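SPBc2 prophage-derived uncharacterized protein YomS (Bacillus subtilis, PDB 6I5O) is of unknown function but belongs to a prophage lytic cassette and associates into an assembly of five chains. Local coordinates at residues 69-72 with 77-80; 99-104 with 110-115. All coordinates share one frame; numbering follows the deposited sequence. Where two conformers were deposited one is given.

Contact 1 of 2, residues 69-72 with 77-80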
# COMPACT_ATOMS: atom_id res chain seq x y z
N SER A 69 -6.37 -1.29 16.47
CA SER A 69 -5.99 0.09 16.06
C SER A 69 -6.41 0.37 14.62
O SER A 69 -6.33 -0.49 13.74
CB SER A 69 -4.52 0.32 16.27
OG SER A 69 -4.25 0.55 17.63
N GLY A 70 -6.80 1.61 14.41
CA GLY A 70 -7.07 2.18 13.10
C GLY A 70 -6.52 3.57 13.02
O GLY A 70 -5.81 4.03 13.94
N THR A 71 -6.82 4.19 11.88
CA THR A 71 -6.25 5.51 11.52
C THR A 71 -7.37 6.53 11.40
O THR A 71 -8.32 6.30 10.67
CB THR A 71 -5.43 5.43 10.24
OG1 THR A 71 -4.44 4.40 10.40
CG2 THR A 71 -4.77 6.74 9.92
N ASN A 72 -7.22 7.64 12.12
CA ASN A 72 -8.21 8.74 12.09
C ASN A 72 -8.02 9.49 10.77
O ASN A 72 -6.89 9.97 10.52
CB ASN A 72 -8.01 9.59 13.33
CG ASN A 72 -8.96 10.74 13.48
OD1 ASN A 72 -9.42 11.33 12.49
ND2 ASN A 72 -9.27 11.12 14.73
N GLN A 77 -3.91 10.19 13.01
CA GLN A 77 -3.49 9.61 14.30
C GLN A 77 -3.97 8.15 14.39
O GLN A 77 -5.02 7.77 13.83
CB GLN A 77 -4.02 10.46 15.45
CG GLN A 77 -3.31 11.83 15.51
CD GLN A 77 -1.80 11.72 15.69
OE1 GLN A 77 -1.31 11.27 16.75
NE2 GLN A 77 -1.05 12.08 14.65
N LEU A 78 -3.21 7.35 15.09
CA LEU A 78 -3.52 5.93 15.30
C LEU A 78 -4.22 5.80 16.64
O LEU A 78 -3.90 6.53 17.59
CB LEU A 78 -2.22 5.11 15.30
CG LEU A 78 -1.34 5.37 14.08
CD1 LEU A 78 -0.08 4.53 14.14
CD2 LEU A 78 -2.10 5.08 12.82
N GLY A 79 -5.13 4.87 16.73
CA GLY A 79 -5.76 4.59 18.02
C GLY A 79 -6.69 3.39 17.98
O GLY A 79 -7.15 3.01 16.94
N SER A 80 -6.96 2.86 19.16
CA SER A 80 -7.88 1.73 19.35
C SER A 80 -9.14 2.18 20.08
O SER A 80 -9.94 1.32 20.44
CB SER A 80 -7.23 0.57 20.04
OG SER A 80 -6.71 0.96 21.28
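Gly70 and Gly79 face each other as a hydrogen-bonded antiparallel pair, their backbones joined by two reciprocal bonds. Gly70 N reaches Gly79 O at 2.9 Å, the donor tilted 30° from the carbonyl plane, and Gly79 N returns to Gly70 O at 3.0 Å. Nearer the turn, Asn72 N meets Gln77 O at 2.8 Å, with an almost straight N-H...O angle of 175°. CA-H...O contacts accompany these bonds, one of them from Leu78 CA to Gly70 O at 3.3 Å.

The side chain of Leu78 illustrates how such a pairing is dressed on one face. Its CB passes 4.0 Å from Gly70 O. CG stands anti to the carbonyl carbon (chi1 -52°), which lays the chain beside Thr71, the two side chains running side by side in the same direction. Of the two methyls, CD1 continues away from the backbone, whereas CD2 turns toward the partner strand, approaches Thr71 OG1 at 3.4 Å and also lies near Gly70 O. Phe76 of the second subunit packs against this leucine. The same subunit binds Ser69, whose OG is hydrogen-bonded to Thr74 O of that neighbouring chain. At the turn, Asn72 OD1 accepts from Thr74 N of its own chain. Together these strands make a short antiparallel beta hairpin, whose Ser69 and Leu78 are packed upon by the second subunit.

Contact 2 of 2, residues 99-104 with 110-115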
# COMPACT_ATOMS: atom_id res chain seq x y z
N VAL A 99 -15.66 -7.68 13.42
CA VAL A 99 -15.28 -6.42 14.11
C VAL A 99 -16.48 -5.91 14.90
O VAL A 99 -17.64 -6.18 14.52
CB VAL A 99 -14.72 -5.38 13.12
CG1 VAL A 99 -13.39 -5.82 12.54
CG2 VAL A 99 -15.68 -5.05 12.03
N MET A 100 -16.18 -5.17 15.94
CA MET A 100 -17.15 -4.66 16.92
C MET A 100 -16.67 -3.30 17.40
O MET A 100 -15.48 -3.10 17.59
CB MET A 100 -17.25 -5.65 18.09
CG MET A 100 -18.00 -5.04 19.26
SD MET A 100 -17.79 -5.94 20.81
CE MET A 100 -18.69 -7.36 20.32
N PHE A 101 -17.60 -2.37 17.57
CA PHE A 101 -17.31 -1.00 18.06
C PHE A 101 -18.15 -0.78 19.30
O PHE A 101 -19.36 -0.50 19.13
CB PHE A 101 -17.61 0.01 16.96
CG PHE A 101 -16.58 -0.12 15.89
CD1 PHE A 101 -16.68 -1.11 14.90
CD2 PHE A 101 -15.40 0.61 15.96
CE1 PHE A 101 -15.62 -1.36 14.05
CE2 PHE A 101 -14.37 0.38 15.08
CZ PHE A 101 -14.47 -0.61 14.15
N GLU A 102 -17.57 -0.95 20.46
CA GLU A 102 -18.31 -0.95 21.73
C GLU A 102 -18.50 0.49 22.21
O GLU A 102 -17.51 1.24 22.32
CB GLU A 102 -17.52 -1.71 22.79
CG GLU A 102 -18.23 -1.72 24.15
CD GLU A 102 -17.61 -2.61 25.17
OE1 GLU A 102 -16.63 -3.34 24.83
OE2 GLU A 102 -18.22 -2.75 26.25
N VAL A 103 -19.76 0.84 22.53
CA VAL A 103 -20.03 2.09 23.27
C VAL A 103 -19.80 1.76 24.74
O VAL A 103 -20.66 1.07 25.34
CB VAL A 103 -21.45 2.61 22.98
CG1 VAL A 103 -21.78 3.80 23.84
CG2 VAL A 103 -21.63 2.91 21.51
N VAL A 104 -18.67 2.19 25.26
CA VAL A 104 -18.31 1.95 26.68
C VAL A 104 -19.12 2.90 27.56
O VAL A 104 -19.55 2.52 28.68
CB VAL A 104 -16.80 2.16 26.87
CG1 VAL A 104 -16.38 2.11 28.33
CG2 VAL A 104 -16.05 1.12 26.09
N VAL A 110 -25.21 8.34 20.22
CA VAL A 110 -24.03 8.14 19.35
C VAL A 110 -24.40 7.07 18.34
O VAL A 110 -24.95 6.01 18.70
CB VAL A 110 -22.76 7.83 20.16
CG1 VAL A 110 -22.85 6.52 20.91
CG2 VAL A 110 -21.51 7.86 19.27
N THR A 111 -24.08 7.36 17.08
CA THR A 111 -24.28 6.43 15.95
C THR A 111 -22.91 5.95 15.49
O THR A 111 -21.95 6.75 15.45
CB THR A 111 -25.17 7.10 14.90
OG1 THR A 111 -26.52 7.16 15.38
CG2 THR A 111 -25.14 6.39 13.58
N VAL A 112 -22.83 4.69 15.12
CA VAL A 112 -21.54 4.09 14.64
C VAL A 112 -21.90 3.30 13.41
O VAL A 112 -22.57 2.27 13.55
CB VAL A 112 -20.84 3.25 15.71
CG1 VAL A 112 -19.51 2.76 15.20
CG2 VAL A 112 -20.66 4.04 17.00
N LYS A 113 -21.41 3.73 12.24
CA LYS A 113 -21.80 3.13 10.96
C LYS A 113 -20.57 2.97 10.12
O LYS A 113 -19.68 3.79 10.23
CB LYS A 113 -22.85 3.96 10.23
CG LYS A 113 -24.18 4.08 10.95
CD LYS A 113 -25.21 4.88 10.26
CE LYS A 113 -26.55 4.75 10.92
NZ LYS A 113 -27.55 5.66 10.29
N GLY A 114 -20.48 1.91 9.33
CA GLY A 114 -19.28 1.73 8.50
C GLY A 114 -19.61 1.48 7.07
O GLY A 114 -20.73 1.13 6.70
N ILE A 115 -18.59 1.71 6.26
CA ILE A 115 -18.56 1.27 4.85
C ILE A 115 -17.35 0.34 4.75
O ILE A 115 -16.25 0.68 5.18
CB ILE A 115 -18.44 2.45 3.87
CG1 ILE A 115 -19.71 3.28 3.94
CG2 ILE A 115 -18.17 1.96 2.46
CD1 ILE A 115 -19.63 4.62 3.21
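Phe101 and Val103 face Val112 and Val110 across the inside of a beta-sandwich-like fold. Strands 98-107 and 110-117 follow each other in sequence, yet they meet through side chains rather than by backbone pairing, which is the mark of a beta arch. Their facing CA atoms stand well apart, 7.4 Å between Phe101 CA and Val112 CA.

Two apolar contacts span this gap. Val103 and Val110 reach toward each other tip to tip: Val110 CG1 lies 3.9 Å from Val103 CG2 and almost as near to Val103 CG1, so that a single methyl fits against both branches of its partner. The second pair, Phe101 and Val112, cross at about a right angle.

Aromatic interactions carry the layer further. The Phe101 ring leads away from the opposing strand and meets Phe20 and Phe91 edge-to-face, while Phe56 comes against it with the planes at about 50°. Leu41 and Val43 of strand 40-46 also pack against the Phe101 side chain.

Polar bonds flank this greasy interior. Phe101 O accepts a hydrogen bond from His21 NE2, and Glu102, pointing away from strand 110-117, pairs through OE1 with Lys65 NZ.

Val112 CG1 sits 3.8 Å from Phe101 CB, put there by a chi1 of -176° that turns it opposite the backbone N, and comes obliquely on the ring at CG, 4.2 Å away.

How the contacts relate
The two contacts contrast the ways in which beta strands associate. Contact 1 unites neighbours within a sheet and depends on main-chain polar groups; it is partly buried beside the second subunit, its centre about 11 Å from the centre of the chain. Contact 2, its centre about 5 Å from that of the chain, brings opposed strands together through apolar side chains alone, and all four touching residues are buried. No strand is shared, and contacts 1 and 2 follow one another along the chain, their nearest atoms about 7 Å apart. Strand 51-59 links their surroundings, pairing with both 65-72 and 98-107, and Phe56 on it bonds through its backbone to Ser80 while its ring meets Phe101.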